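Local coordinates for protein transcriptional regulator, putative (Pseudomonas syringae pv. tomato, PDB 2R5F) that probably acts as a SorC-family transcription regulator, this part of it being a putative sugar-binding domain that may sense a carbohydrate effector, at residues I193-F198 and V213-L218; I63-S67 and A104-T108; E88-L92 and R149-I153; D59-S64 and S152-V158; N225-A231 and Y248-T254. All blocks are in the same frame, centred on the assembly; numbering follows the deposited sequence.

Interaction 1 (I193-F198 and V213-L218); sequences ICLRYF and VVSMGL
Arg196 holds Ser215 through NE and NH2. NE donates to Ser215 OG at 2.9 Å, almost straight (177°) and in the guanidinium plane. NH2 donates to Ser215 O at 3.0 Å. This second bond is more bent, and the donor sits above the carbonyl plane. Gly217 CA lies over one face of the guanidinium, 3.9 Å from the plane. Arg196 CG, set beside the backbone N (chi1 -55°), lies 3.3 Å from Met216 O; the bend at chi2 (-66°) then turns the guanidinium toward Ser215.

Ser215 OG also makes a weak hydrogen bond to Cys194 O, 3.2 Å away. It therefore accepts from the arginine and donates to the turn. Leu218 packs beside this polar group, its CG 3.6 Å from Arg196 CB. Its CD1 lies near the ring edge of Phe198. At the more exposed end Leu195 CD2 meets both methyls of Val213, the two side chains crossing at about a right angle.

Further out, Ile193 to Arg196 form a type I' turn that joins two short antiparallel strands. A water donates to Met216 O and, weakly, to Ile193 O. The segment 213-218 is bonded through its backbone to strand 88-94, Val214 to Gly94 and Met216 to Leu92. One arginine thus ties the hairpin to the segment around strand 214-215, using both the hydroxyl and the carbonyl of a single buried serine.

Interaction 2 (I63-S67 and A104-T108); sequences ISSWS and ATLLT. With SO4 (sulfate ion), chain B.
Ser65 packs closely against the helix 101-115. Its CB lies 3.1 Å from Ala104 O and 3.2 Å from Thr108 OG1. Thr108 OG1 donates to Ala104 O within the helix, at 2.9 Å. The threonine OG1 lies beside the backbone N (chi1 -50°), which turns it back toward that carbonyl one turn earlier. Leu107 reaches the same loop with CD2, 3.4 Å from Ser65 O. Ile63 extends CD1 to 4.0 Å from Thr108 CA, and the two side chains run past each other in opposite directions. Ile70 and Leu111 also pack on Ile63.

The other side of the contact is looser and partly exposed. Trp66 points its CB away from the helix, but its indole swings back over Ala104. The Ala104 CB stands over the face of the five-membered ring, 3.8 Å from its centroid, in a CH-pi contact. Ser67 sits farther from the helix and has polar partners instead. It is the N-cap of helix 68-75, and its OG bonds to Ile70 N. The same OG donates to sulfate O3 at 2.6 Å. Ser68 N, Thr69 OG1 and Lys236 NZ also hold the sulfate, which probably came from the crystallisation liquor. The chemistry thus splits: small side chains allow close packing on one side, while a helix N-terminus and a lysine make an anion site on the other.

Interaction 3 (E88-L92 and R149-I153); sequences EVVQL and RFDSI
Glu88 and Arg149 face each other in a salt bridge, with carboxylate and guanidinium planes turned 43° apart. Arg149 NH1 donates to Glu88 OE2 at 2.6 Å, on the syn side of the oxygen. Arg149 NE makes a weak, bent bond to Glu88 OE1 at 2.7 Å. The twist between the planes keeps the pair from lying flat together. Glu88 is extended beyond CG, whereas Arg149 is bent at chi2 and chi3 (-58° and -32°), so the arginine curls round to present NE and NH1. Glu88 OE2 has a second partner, His60 ND1 on the neighbouring strand. Phe120 makes a cation-pi contact with Arg149.

Next along the strand, Val90 crosses the Arg149 chain at about a right angle, with CG2 3.6 Å from Arg149 CB. Val90 CG1 approaches the edge of the Phe150 ring, 4.1 Å from CE1. Leu92 lies alongside Phe150 and Ile153, and runs counter to each. Its CD2 lies 3.8 Å from Phe150 CE1 and only 3.4 Å from Ile153 CD1, which is tight for two methyls. Met216 packs on both Leu92 and Ile153, closing this apolar end.

Charge thus sits at one end of the contact and hydrocarbon at the other. The loop after helix 138-149 lies against one side of strand 88-94 just before the chain enters strand 155-162, a helix-to-strand connection of a Rossmann-like alpha/beta sheet.

Interaction 4 (D59-S64 and S152-V158); sequences DHIGIS and SITLAIV
Strands 60-63 and 155-158 run parallel, 19° apart, with Ile61, Gly62 and Ile63 beside Leu155, Ala156 and Ile157. Gly62 lies at the centre of the ladder: its N donates to Leu155 O and its O accepts from Ile157 N, both at 2.9 Å. Ser64 N continues the pattern to Ile157 O. At the start of the pairing His60 O takes two donors, Thr154 N at 2.8 Å and, more weakly, Leu155 N.

Thr154 fastens this end with its side chain. Its OG1 donates to Asp59 OD1 at 2.8 Å, on the anti side and 31° out of the carboxylate plane. The same OG1 accepts from His60 N at 2.9 Å. A chi1 of 69° sets the hydroxyl between the threonine's own backbone N and carbonyl carbon, facing both partners. Asp59 OD2 is held by Ser56 N. His60 CB rests near Ser152 O, while His60 ND1 bonds to Glu88 OE2.

Ile61, Ile63, Leu155 and Ile157 share one face of the sheet. Ile61 and Leu155 run alongside each other in the same direction, as do Ile63 and Ile157. Ile157 CD1 touches both isoleucines of the other strand, 4.0 Å from Ile61 CG2 and 3.9 Å from Ile63 CG2. On the other face Ile153 brings CD1 to 4.0 Å from Gly62 CA, over the bare glycine. The strand entry is thus locked by a relay from backbone N-H through a hydroxyl to a carboxylate, and the rest by ordinary parallel bonding and branched aliphatic packing.

Interaction 5 (N225-A231 and Y248-T254); sequences NRVLGLA and YLDVLIT
Val227 lies over the backbone of Tyr248, with CB 3.2 Å from Tyr248 O. Its CG1 meets Leu249 CD2, the two side chains crossing at about a right angle. Leu249 CD2 then reaches over Gly229, 3.7 Å from its CA, where the glycine has no side chain in the way. Ile160 of the next strand also touches Leu249.

On the face of Leu228, Leu230, Val251 and Ile253 the packing is continuous. Leu228 CD1 comes within 3.5 Å of Val251 CG1 and also touches Ile253 CD1. Leu230 and Ile253 extend together from the sheet, with Leu230 CD2 3.6 Å from Ile253 CD1. Tyr50, Ala47 and Ile43 of helix 36-54 cover this face.

Asp250 grips the start of the pairing. Its OD2 accepts from Val227 N at 2.8 Å through the anti lone pair. In return Val227 O takes both Asp250 N and Val251 N. Gly229 N then donates to Val251 O at 2.7 Å, and Ile253 N to Gly229 O. At the far end Ala231 N bonds weakly to Ile253 O. Thr254 carries OG1 opposite its own backbone N (chi1 -166°), which places it to donate to Ala231 O at 2.6 Å, in the carbonyl plane and on a lone pair.

The two strands run parallel, 14° apart, and helix 237-245 connects them. This is a beta-alpha-beta unit, the repeating element of Rossmann-like sheets, as expected for a putative sugar-binding domain of Rossmann-like fold.

In the fold
Interactions 3, 4 and 5 follow one another across the mixed sheet. Interactions 3 and 4 are closest, with centres about 6 Å apart, and share Ser152 and Ile153. Glu88 OE2 and His60 ND1, 2.5 Å apart, probably hydrogen-bond and join their polar ends. Interactions 4 and 5 have centres about 11 Å apart and are linked by Leu228 N to Ala156 O, 2.7 Å. Interaction 2 starts from the same strand as interaction 4 and leads to the sulfate. Interaction 1 meets interaction 3 through Met216 N to Leu92 O, 3.1 Å, and packs on interaction 2 through Cys194 and Ser64. Interactions 2 and 5 do not touch; their centres are about 17 Å apart.

Interaction 1 (I193-F198 and V213-L218)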
# COMPACT_ATOMS: atom_id res chain seq x y z
N ILE A 193 -7.70 -2.36 -4.04
CA ILE A 193 -6.89 -1.65 -3.06
C ILE A 193 -7.84 -1.44 -1.88
O ILE A 193 -8.97 -0.97 -2.05
CB ILE A 193 -6.37 -0.30 -3.58
CG1 ILE A 193 -5.32 -0.51 -4.68
CG2 ILE A 193 -5.80 0.49 -2.40
CD1 ILE A 193 -4.90 0.73 -5.45
N CYS A 194 -7.39 -1.84 -0.69
CA CYS A 194 -8.14 -1.72 0.56
C CYS A 194 -9.52 -2.38 0.53
O CYS A 194 -10.44 -1.88 1.15
CB CYS A 194 -8.28 -0.26 1.00
SG CYS A 194 -6.70 0.52 1.44
N LEU A 195 -9.65 -3.50 -0.18
CA LEU A 195 -10.92 -4.17 -0.39
C LEU A 195 -11.87 -3.29 -1.22
O LEU A 195 -13.07 -3.52 -1.26
CB LEU A 195 -11.57 -4.58 0.94
CG LEU A 195 -11.91 -6.06 1.10
CD1 LEU A 195 -10.76 -6.98 0.60
CD2 LEU A 195 -12.25 -6.35 2.55
N ARG A 196 -11.32 -2.29 -1.90
CA ARG A 196 -12.11 -1.58 -2.91
C ARG A 196 -11.73 -2.07 -4.32
O ARG A 196 -10.61 -1.89 -4.75
CB ARG A 196 -11.91 -0.06 -2.75
CG ARG A 196 -12.21 0.49 -1.33
CD ARG A 196 -13.69 0.34 -1.01
NE ARG A 196 -14.05 0.95 0.27
CZ ARG A 196 -15.02 1.84 0.44
NH1 ARG A 196 -15.76 2.24 -0.58
NH2 ARG A 196 -15.25 2.35 1.64
N TYR A 197 -12.69 -2.65 -5.04
CA TYR A 197 -12.41 -3.31 -6.31
C TYR A 197 -12.49 -2.38 -7.51
O TYR A 197 -13.26 -1.42 -7.52
CB TYR A 197 -13.33 -4.54 -6.47
CG TYR A 197 -12.92 -5.67 -5.54
CD1 TYR A 197 -13.35 -5.71 -4.20
CD2 TYR A 197 -12.06 -6.66 -5.97
CE1 TYR A 197 -12.95 -6.73 -3.34
CE2 TYR A 197 -11.66 -7.68 -5.13
CZ TYR A 197 -12.10 -7.71 -3.82
OH TYR A 197 -11.66 -8.75 -3.00
N PHE A 198 -11.68 -2.66 -8.53
CA PHE A 198 -11.63 -1.87 -9.76
C PHE A 198 -11.46 -2.79 -10.97
O PHE A 198 -11.05 -3.95 -10.83
CB PHE A 198 -10.50 -0.84 -9.75
CG PHE A 198 -9.16 -1.41 -9.37
CD1 PHE A 198 -8.39 -2.12 -10.29
CD2 PHE A 198 -8.66 -1.24 -8.10
CE1 PHE A 198 -7.17 -2.65 -9.95
CE2 PHE A 198 -7.41 -1.77 -7.74
CZ PHE A 198 -6.67 -2.48 -8.66
N VAL A 213 -16.57 -4.11 7.21
CA VAL A 213 -15.42 -3.53 6.48
C VAL A 213 -15.42 -1.99 6.48
O VAL A 213 -16.25 -1.32 5.84
CB VAL A 213 -15.28 -4.11 5.05
CG1 VAL A 213 -14.15 -3.43 4.30
CG2 VAL A 213 -15.01 -5.59 5.13
N VAL A 214 -14.48 -1.44 7.24
CA VAL A 214 -14.20 -0.01 7.24
C VAL A 214 -12.95 0.12 6.41
O VAL A 214 -12.01 -0.64 6.61
CB VAL A 214 -13.94 0.52 8.68
CG1 VAL A 214 -13.48 1.97 8.64
CG2 VAL A 214 -15.18 0.34 9.55
N SER A 215 -12.95 1.05 5.46
CA SER A 215 -11.79 1.24 4.61
C SER A 215 -11.93 2.51 3.81
O SER A 215 -13.04 2.97 3.55
CB SER A 215 -11.59 0.05 3.67
OG SER A 215 -12.53 0.04 2.61
N MSE A 216 -10.80 3.07 3.39
CA MSE A 216 -10.80 4.24 2.52
C MSE A 216 -11.25 3.87 1.10
O MSE A 216 -10.88 2.80 0.58
CB MSE A 216 -9.42 4.85 2.47
CG MSE A 216 -9.42 6.24 1.89
SE MSE A 216 -7.61 6.79 1.60
CE MSE A 216 -7.23 7.50 3.38
N GLY A 217 -12.02 4.78 0.49
CA GLY A 217 -12.57 4.59 -0.86
C GLY A 217 -11.56 4.96 -1.93
O GLY A 217 -10.54 5.59 -1.63
N LEU A 218 -11.84 4.58 -3.18
CA LEU A 218 -10.87 4.75 -4.28
C LEU A 218 -10.75 6.20 -4.74
O LEU A 218 -9.65 6.66 -5.05
CB LEU A 218 -11.19 3.85 -5.47
CG LEU A 218 -10.95 2.36 -5.26
CD1 LEU A 218 -11.56 1.52 -6.39
CD2 LEU A 218 -9.47 2.06 -5.10
O HOH W 1 -8.88 2.39 -1.39

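Interaction 2 (I63-S67 and A104-T108)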
# COMPACT_ATOMS: atom_id res chain seq x y z
N ILE A 63 -2.01 3.16 6.18
CA ILE A 63 -1.52 1.90 5.61
C ILE A 63 -2.66 0.87 5.45
O ILE A 63 -3.56 0.77 6.29
CB ILE A 63 -0.32 1.23 6.38
CG1 ILE A 63 -0.73 0.71 7.77
CG2 ILE A 63 0.91 2.13 6.44
CD1 ILE A 63 0.22 -0.42 8.32
N SER A 64 -2.56 0.11 4.37
CA SER A 64 -3.42 -1.06 4.14
C SER A 64 -2.96 -2.22 5.03
O SER A 64 -2.14 -3.05 4.62
CB SER A 64 -3.30 -1.47 2.67
OG SER A 64 -4.34 -2.37 2.35
N SER A 65 -3.47 -2.29 6.26
CA SER A 65 -2.81 -3.15 7.23
C SER A 65 -2.94 -4.67 6.98
O SER A 65 -2.18 -5.44 7.53
CB SER A 65 -3.19 -2.78 8.67
OG SER A 65 -4.45 -2.13 8.67
N TRP A 66 -3.88 -5.08 6.13
CA TRP A 66 -4.02 -6.51 5.78
C TRP A 66 -2.96 -7.04 4.79
O TRP A 66 -2.90 -8.25 4.52
CB TRP A 66 -5.43 -6.81 5.27
CG TRP A 66 -6.50 -6.67 6.33
CD1 TRP A 66 -6.92 -5.51 6.90
CD2 TRP A 66 -7.28 -7.72 6.94
NE1 TRP A 66 -7.91 -5.76 7.82
CE2 TRP A 66 -8.16 -7.10 7.86
CE3 TRP A 66 -7.32 -9.12 6.80
CZ2 TRP A 66 -9.07 -7.83 8.64
CZ3 TRP A 66 -8.25 -9.85 7.57
CH2 TRP A 66 -9.10 -9.20 8.48
N SER A 67 -2.13 -6.15 4.27
CA SER A 67 -1.13 -6.52 3.26
C SER A 67 0.13 -7.19 3.83
O SER A 67 0.76 -6.67 4.74
CB SER A 67 -0.78 -5.28 2.44
OG SER A 67 0.35 -5.54 1.63
N ALA A 104 -3.70 -7.30 11.78
CA ALA A 104 -3.71 -6.07 10.97
C ALA A 104 -3.68 -4.85 11.88
O ALA A 104 -3.02 -3.85 11.58
CB ALA A 104 -4.93 -6.04 10.05
N THR A 105 -4.37 -4.94 13.01
CA THR A 105 -4.32 -3.90 14.04
C THR A 105 -2.91 -3.76 14.66
O THR A 105 -2.36 -2.66 14.73
CB THR A 105 -5.41 -4.16 15.13
OG1 THR A 105 -6.70 -3.97 14.53
CG2 THR A 105 -5.29 -3.20 16.27
N LEU A 106 -2.34 -4.89 15.08
CA LEU A 106 -1.00 -4.95 15.62
C LEU A 106 0.07 -4.40 14.66
O LEU A 106 1.05 -3.81 15.10
CB LEU A 106 -0.67 -6.39 15.94
CG LEU A 106 0.77 -6.70 16.34
CD1 LEU A 106 1.04 -6.05 17.68
CD2 LEU A 106 0.97 -8.20 16.40
N LEU A 107 -0.12 -4.63 13.36
CA LEU A 107 0.83 -4.14 12.36
C LEU A 107 0.87 -2.63 12.26
O LEU A 107 1.94 -2.03 12.16
CB LEU A 107 0.52 -4.75 10.99
CG LEU A 107 1.53 -4.37 9.91
CD1 LEU A 107 2.82 -5.11 10.24
CD2 LEU A 107 1.02 -4.84 8.56
N THR A 108 -0.31 -2.02 12.28
CA THR A 108 -0.48 -0.58 12.24
C THR A 108 0.18 0.05 13.45
O THR A 108 0.86 1.07 13.34
CB THR A 108 -1.98 -0.21 12.27
OG1 THR A 108 -2.68 -0.97 11.29
CG2 THR A 108 -2.19 1.25 11.95
S SO4 B . -0.49 -8.51 -0.37
O1 SO4 B . -1.26 -9.00 -1.52
O2 SO4 B . 0.83 -9.11 -0.31
O3 SO4 B . -0.34 -7.08 -0.41
O4 SO4 B . -1.15 -8.95 0.86

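Interaction 3 (E88-L92 and R149-I153)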
# COMPACT_ATOMS: atom_id res chain seq x y z
N GLU A 88 1.25 10.66 12.27
CA GLU A 88 0.38 9.56 12.71
C GLU A 88 0.41 8.41 11.69
O GLU A 88 0.85 8.59 10.56
CB GLU A 88 -1.06 10.05 12.88
CG GLU A 88 -1.60 10.72 11.60
CD GLU A 88 -2.98 11.34 11.73
OE1 GLU A 88 -3.89 10.68 12.26
OE2 GLU A 88 -3.17 12.47 11.23
N VAL A 89 -0.05 7.23 12.12
CA VAL A 89 -0.24 6.08 11.26
C VAL A 89 -1.70 5.68 11.45
O VAL A 89 -2.14 5.40 12.57
CB VAL A 89 0.70 4.92 11.65
CG1 VAL A 89 0.42 3.65 10.81
CG2 VAL A 89 2.16 5.38 11.50
N VAL A 90 -2.46 5.70 10.35
CA VAL A 90 -3.89 5.38 10.37
C VAL A 90 -4.10 4.04 9.68
O VAL A 90 -3.54 3.78 8.59
CB VAL A 90 -4.73 6.52 9.70
CG1 VAL A 90 -6.26 6.24 9.75
CG2 VAL A 90 -4.39 7.86 10.36
N GLN A 91 -4.85 3.16 10.33
CA GLN A 91 -5.26 1.91 9.72
C GLN A 91 -6.31 2.21 8.66
O GLN A 91 -7.34 2.79 8.99
CB GLN A 91 -5.86 1.01 10.79
CG GLN A 91 -6.44 -0.26 10.24
CD GLN A 91 -6.58 -1.29 11.31
OE1 GLN A 91 -6.35 -1.01 12.48
NE2 GLN A 91 -6.99 -2.49 10.93
N LEU A 92 -6.07 1.80 7.41
CA LEU A 92 -6.97 2.19 6.31
C LEU A 92 -8.00 1.15 5.91
O LEU A 92 -8.79 1.41 5.00
CB LEU A 92 -6.19 2.56 5.05
CG LEU A 92 -5.26 3.77 5.03
CD1 LEU A 92 -4.63 3.83 3.66
CD2 LEU A 92 -5.95 5.07 5.36
N ARG A 149 -9.54 10.87 10.23
CA ARG A 149 -8.14 11.04 9.86
C ARG A 149 -7.90 10.93 8.35
O ARG A 149 -6.94 11.51 7.86
CB ARG A 149 -7.25 10.03 10.59
CG ARG A 149 -7.42 9.92 12.11
CD ARG A 149 -7.20 11.23 12.86
NE ARG A 149 -6.20 12.09 12.22
CZ ARG A 149 -6.07 13.40 12.44
NH1 ARG A 149 -5.14 14.09 11.79
NH2 ARG A 149 -6.88 14.02 13.30
N PHE A 150 -8.76 10.20 7.64
CA PHE A 150 -8.59 9.97 6.19
C PHE A 150 -8.29 11.25 5.43
O PHE A 150 -7.50 11.26 4.49
CB PHE A 150 -9.82 9.30 5.55
CG PHE A 150 -10.00 7.85 5.91
CD1 PHE A 150 -9.08 7.19 6.71
CD2 PHE A 150 -11.11 7.16 5.44
CE1 PHE A 150 -9.27 5.85 7.05
CE2 PHE A 150 -11.31 5.82 5.77
CZ PHE A 150 -10.39 5.16 6.57
N ASP A 151 -8.92 12.34 5.84
CA ASP A 151 -8.76 13.59 5.12
C ASP A 151 -7.42 14.29 5.38
O ASP A 151 -7.01 15.16 4.60
CB ASP A 151 -9.97 14.49 5.37
CG ASP A 151 -11.22 13.96 4.67
OD1 ASP A 151 -11.34 14.17 3.44
OD2 ASP A 151 -12.07 13.32 5.35
N SER A 152 -6.73 13.90 6.45
CA SER A 152 -5.42 14.47 6.77
C SER A 152 -4.28 13.66 6.12
O SER A 152 -3.17 14.17 5.95
CB SER A 152 -5.21 14.58 8.30
OG SER A 152 -6.38 15.04 8.98
N ILE A 153 -4.56 12.42 5.74
CA ILE A 153 -3.50 11.55 5.19
C ILE A 153 -2.75 12.13 3.99
O ILE A 153 -3.37 12.63 3.05
CB ILE A 153 -4.01 10.14 4.89
CG1 ILE A 153 -4.23 9.40 6.22
CG2 ILE A 153 -3.02 9.36 4.03
CD1 ILE A 153 -5.26 8.35 6.08

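Interaction 4 (D59-S64 and S152-V158)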
# COMPACT_ATOMS: atom_id res chain seq x y z
N ASP A 59 4.39 14.15 7.58
CA ASP A 59 3.53 13.18 6.87
C ASP A 59 2.55 12.48 7.82
O ASP A 59 2.91 12.10 8.93
CB ASP A 59 4.38 12.12 6.16
CG ASP A 59 4.79 12.51 4.73
OD1 ASP A 59 4.08 13.27 4.03
OD2 ASP A 59 5.83 12.01 4.28
N HIS A 60 1.31 12.35 7.37
CA HIS A 60 0.27 11.60 8.06
C HIS A 60 0.06 10.35 7.22
O HIS A 60 -0.47 10.45 6.11
CB HIS A 60 -1.03 12.41 8.08
CG HIS A 60 -0.93 13.71 8.82
ND1 HIS A 60 -1.65 13.97 9.96
CD2 HIS A 60 -0.18 14.82 8.59
CE1 HIS A 60 -1.36 15.19 10.39
NE2 HIS A 60 -0.48 15.72 9.57
N ILE A 61 0.48 9.21 7.75
CA ILE A 61 0.55 7.97 7.01
C ILE A 61 -0.71 7.12 7.16
O ILE A 61 -1.22 6.98 8.26
CB ILE A 61 1.75 7.14 7.48
CG1 ILE A 61 3.05 7.90 7.18
CG2 ILE A 61 1.71 5.72 6.85
CD1 ILE A 61 4.24 7.34 7.88
N GLY A 62 -1.23 6.58 6.06
CA GLY A 62 -2.31 5.58 6.13
C GLY A 62 -1.70 4.31 5.58
O GLY A 62 -0.93 4.38 4.65
N ILE A 63 -2.01 3.16 6.18
CA ILE A 63 -1.52 1.90 5.61
C ILE A 63 -2.66 0.87 5.45
O ILE A 63 -3.56 0.77 6.29
CB ILE A 63 -0.32 1.23 6.38
CG1 ILE A 63 -0.73 0.71 7.77
CG2 ILE A 63 0.91 2.13 6.44
CD1 ILE A 63 0.22 -0.42 8.32
N SER A 64 -2.56 0.11 4.37
CA SER A 64 -3.42 -1.06 4.14
C SER A 64 -2.96 -2.22 5.03
O SER A 64 -2.14 -3.05 4.62
CB SER A 64 -3.30 -1.47 2.67
OG SER A 64 -4.34 -2.37 2.35
N SER A 152 -6.73 13.90 6.45
CA SER A 152 -5.42 14.47 6.77
C SER A 152 -4.28 13.66 6.12
O SER A 152 -3.17 14.17 5.95
CB SER A 152 -5.21 14.58 8.30
OG SER A 152 -6.38 15.04 8.98
N ILE A 153 -4.56 12.42 5.74
CA ILE A 153 -3.50 11.55 5.19
C ILE A 153 -2.75 12.13 3.99
O ILE A 153 -3.37 12.63 3.05
CB ILE A 153 -4.01 10.14 4.89
CG1 ILE A 153 -4.23 9.40 6.22
CG2 ILE A 153 -3.02 9.36 4.03
CD1 ILE A 153 -5.26 8.35 6.08
N THR A 154 -1.43 12.07 4.05
CA THR A 154 -0.56 12.64 3.03
C THR A 154 0.27 11.59 2.31
O THR A 154 0.74 11.84 1.21
CB THR A 154 0.38 13.70 3.64
OG1 THR A 154 1.33 13.07 4.51
CG2 THR A 154 -0.41 14.71 4.41
N LEU A 155 0.47 10.43 2.94
CA LEU A 155 1.14 9.29 2.33
C LEU A 155 0.35 8.02 2.60
O LEU A 155 0.29 7.55 3.74
CB LEU A 155 2.55 9.13 2.90
CG LEU A 155 3.37 7.87 2.56
CD1 LEU A 155 3.69 7.73 1.08
CD2 LEU A 155 4.66 7.88 3.37
N ALA A 156 -0.30 7.49 1.57
CA ALA A 156 -0.94 6.16 1.69
C ALA A 156 -0.03 5.09 1.18
O ALA A 156 0.47 5.18 0.08
CB ALA A 156 -2.31 6.11 0.98
N ILE A 157 0.19 4.06 2.00
CA ILE A 157 0.96 2.90 1.60
C ILE A 157 0.02 1.70 1.45
O ILE A 157 -0.63 1.29 2.40
CB ILE A 157 2.06 2.56 2.65
CG1 ILE A 157 2.82 3.83 3.07
CG2 ILE A 157 2.96 1.42 2.10
CD1 ILE A 157 3.74 3.63 4.17
N VAL A 158 -0.05 1.14 0.25
CA VAL A 158 -1.10 0.14 -0.07
C VAL A 158 -0.55 -1.06 -0.83
O VAL A 158 0.35 -0.92 -1.67
CB VAL A 158 -2.30 0.77 -0.89
CG1 VAL A 158 -2.99 1.93 -0.13
CG2 VAL A 158 -1.86 1.22 -2.29

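Interaction 5 (N225-A231 and Y248-T254)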
# COMPACT_ATOMS: atom_id res chain seq x y z
N ASN A 225 -1.94 13.23 -1.50
CA ASN A 225 -0.64 13.80 -1.90
C ASN A 225 0.30 12.78 -2.58
O ASN A 225 0.93 13.09 -3.59
CB ASN A 225 0.07 14.45 -0.68
CG ASN A 225 -0.43 15.88 -0.37
OD1 ASN A 225 -0.26 16.38 0.76
ND2 ASN A 225 -1.03 16.53 -1.37
N ARG A 226 0.38 11.58 -2.02
CA ARG A 226 1.36 10.57 -2.43
C ARG A 226 0.88 9.17 -2.04
O ARG A 226 0.70 8.87 -0.86
CB ARG A 226 2.69 10.91 -1.77
CG ARG A 226 3.86 9.99 -1.96
CD ARG A 226 5.08 10.87 -1.84
NE ARG A 226 6.20 10.26 -1.12
CZ ARG A 226 6.55 10.54 0.13
NH1 ARG A 226 7.59 9.92 0.68
NH2 ARG A 226 5.89 11.44 0.84
N VAL A 227 0.61 8.33 -3.03
CA VAL A 227 0.19 6.95 -2.75
C VAL A 227 1.29 6.01 -3.21
O VAL A 227 1.69 6.00 -4.39
CB VAL A 227 -1.16 6.61 -3.42
CG1 VAL A 227 -1.57 5.16 -3.16
CG2 VAL A 227 -2.25 7.56 -2.91
N LEU A 228 1.81 5.25 -2.25
CA LEU A 228 2.85 4.26 -2.48
C LEU A 228 2.17 2.92 -2.67
O LEU A 228 1.53 2.43 -1.73
CB LEU A 228 3.81 4.21 -1.27
CG LEU A 228 5.03 3.28 -1.16
CD1 LEU A 228 5.92 3.37 -2.38
CD2 LEU A 228 5.87 3.61 0.07
N GLY A 229 2.28 2.33 -3.86
CA GLY A 229 1.91 0.93 -4.08
C GLY A 229 3.05 -0.07 -3.94
O GLY A 229 4.12 0.11 -4.53
N LEU A 230 2.81 -1.16 -3.18
CA LEU A 230 3.80 -2.19 -2.98
C LEU A 230 3.25 -3.54 -3.45
O LEU A 230 2.47 -4.14 -2.75
CB LEU A 230 4.24 -2.30 -1.49
CG LEU A 230 4.73 -1.09 -0.68
CD1 LEU A 230 5.01 -1.51 0.74
CD2 LEU A 230 5.99 -0.42 -1.30
N ALA A 231 3.68 -4.03 -4.62
CA ALA A 231 3.09 -5.22 -5.23
C ALA A 231 3.97 -5.81 -6.33
O ALA A 231 4.51 -5.10 -7.14
CB ALA A 231 1.73 -4.86 -5.83
N TYR A 248 -4.24 5.54 -9.29
CA TYR A 248 -4.27 5.47 -7.84
C TYR A 248 -2.89 5.62 -7.22
O TYR A 248 -2.76 6.11 -6.12
CB TYR A 248 -4.99 4.21 -7.32
CG TYR A 248 -6.42 4.11 -7.82
CD1 TYR A 248 -7.40 5.03 -7.43
CD2 TYR A 248 -6.77 3.11 -8.72
CE1 TYR A 248 -8.70 4.93 -7.91
CE2 TYR A 248 -8.06 3.01 -9.21
CZ TYR A 248 -9.02 3.92 -8.80
OH TYR A 248 -10.28 3.78 -9.31
N LEU A 249 -1.85 5.26 -7.97
CA LEU A 249 -0.50 5.24 -7.45
C LEU A 249 0.34 6.40 -7.93
O LEU A 249 0.23 6.84 -9.08
CB LEU A 249 0.18 3.92 -7.87
CG LEU A 249 -0.58 2.64 -7.52
CD1 LEU A 249 0.20 1.44 -8.03
CD2 LEU A 249 -0.84 2.58 -5.96
N ASP A 250 1.19 6.89 -7.04
CA ASP A 250 2.21 7.87 -7.34
C ASP A 250 3.62 7.27 -7.34
O ASP A 250 4.51 7.73 -8.05
CB ASP A 250 2.10 9.01 -6.32
CG ASP A 250 0.76 9.72 -6.41
OD1 ASP A 250 0.55 10.43 -7.42
OD2 ASP A 250 -0.09 9.53 -5.49
N VAL A 251 3.82 6.23 -6.53
CA VAL A 251 5.05 5.46 -6.47
C VAL A 251 4.66 3.99 -6.49
O VAL A 251 3.74 3.55 -5.77
CB VAL A 251 5.89 5.78 -5.19
CG1 VAL A 251 7.27 5.04 -5.20
CG2 VAL A 251 6.06 7.31 -5.01
N LEU A 252 5.33 3.22 -7.34
CA LEU A 252 5.16 1.77 -7.31
C LEU A 252 6.50 1.17 -7.09
O LEU A 252 7.44 1.52 -7.79
CB LEU A 252 4.57 1.27 -8.65
CG LEU A 252 4.61 -0.23 -8.89
CD1 LEU A 252 3.61 -1.02 -8.01
CD2 LEU A 252 4.39 -0.46 -10.41
N ILE A 253 6.59 0.28 -6.10
CA ILE A 253 7.76 -0.56 -5.91
C ILE A 253 7.39 -2.00 -6.25
O ILE A 253 6.43 -2.54 -5.72
CB ILE A 253 8.30 -0.49 -4.47
CG1 ILE A 253 8.59 0.99 -4.09
CG2 ILE A 253 9.53 -1.40 -4.35
CD1 ILE A 253 8.96 1.19 -2.58
N THR A 254 8.14 -2.60 -7.19
CA THR A 254 7.79 -3.89 -7.73
C THR A 254 9.04 -4.61 -8.20
O THR A 254 10.11 -4.02 -8.29
CB THR A 254 6.74 -3.75 -8.90
OG1 THR A 254 6.20 -5.04 -9.18
CG2 THR A 254 7.34 -3.17 -10.18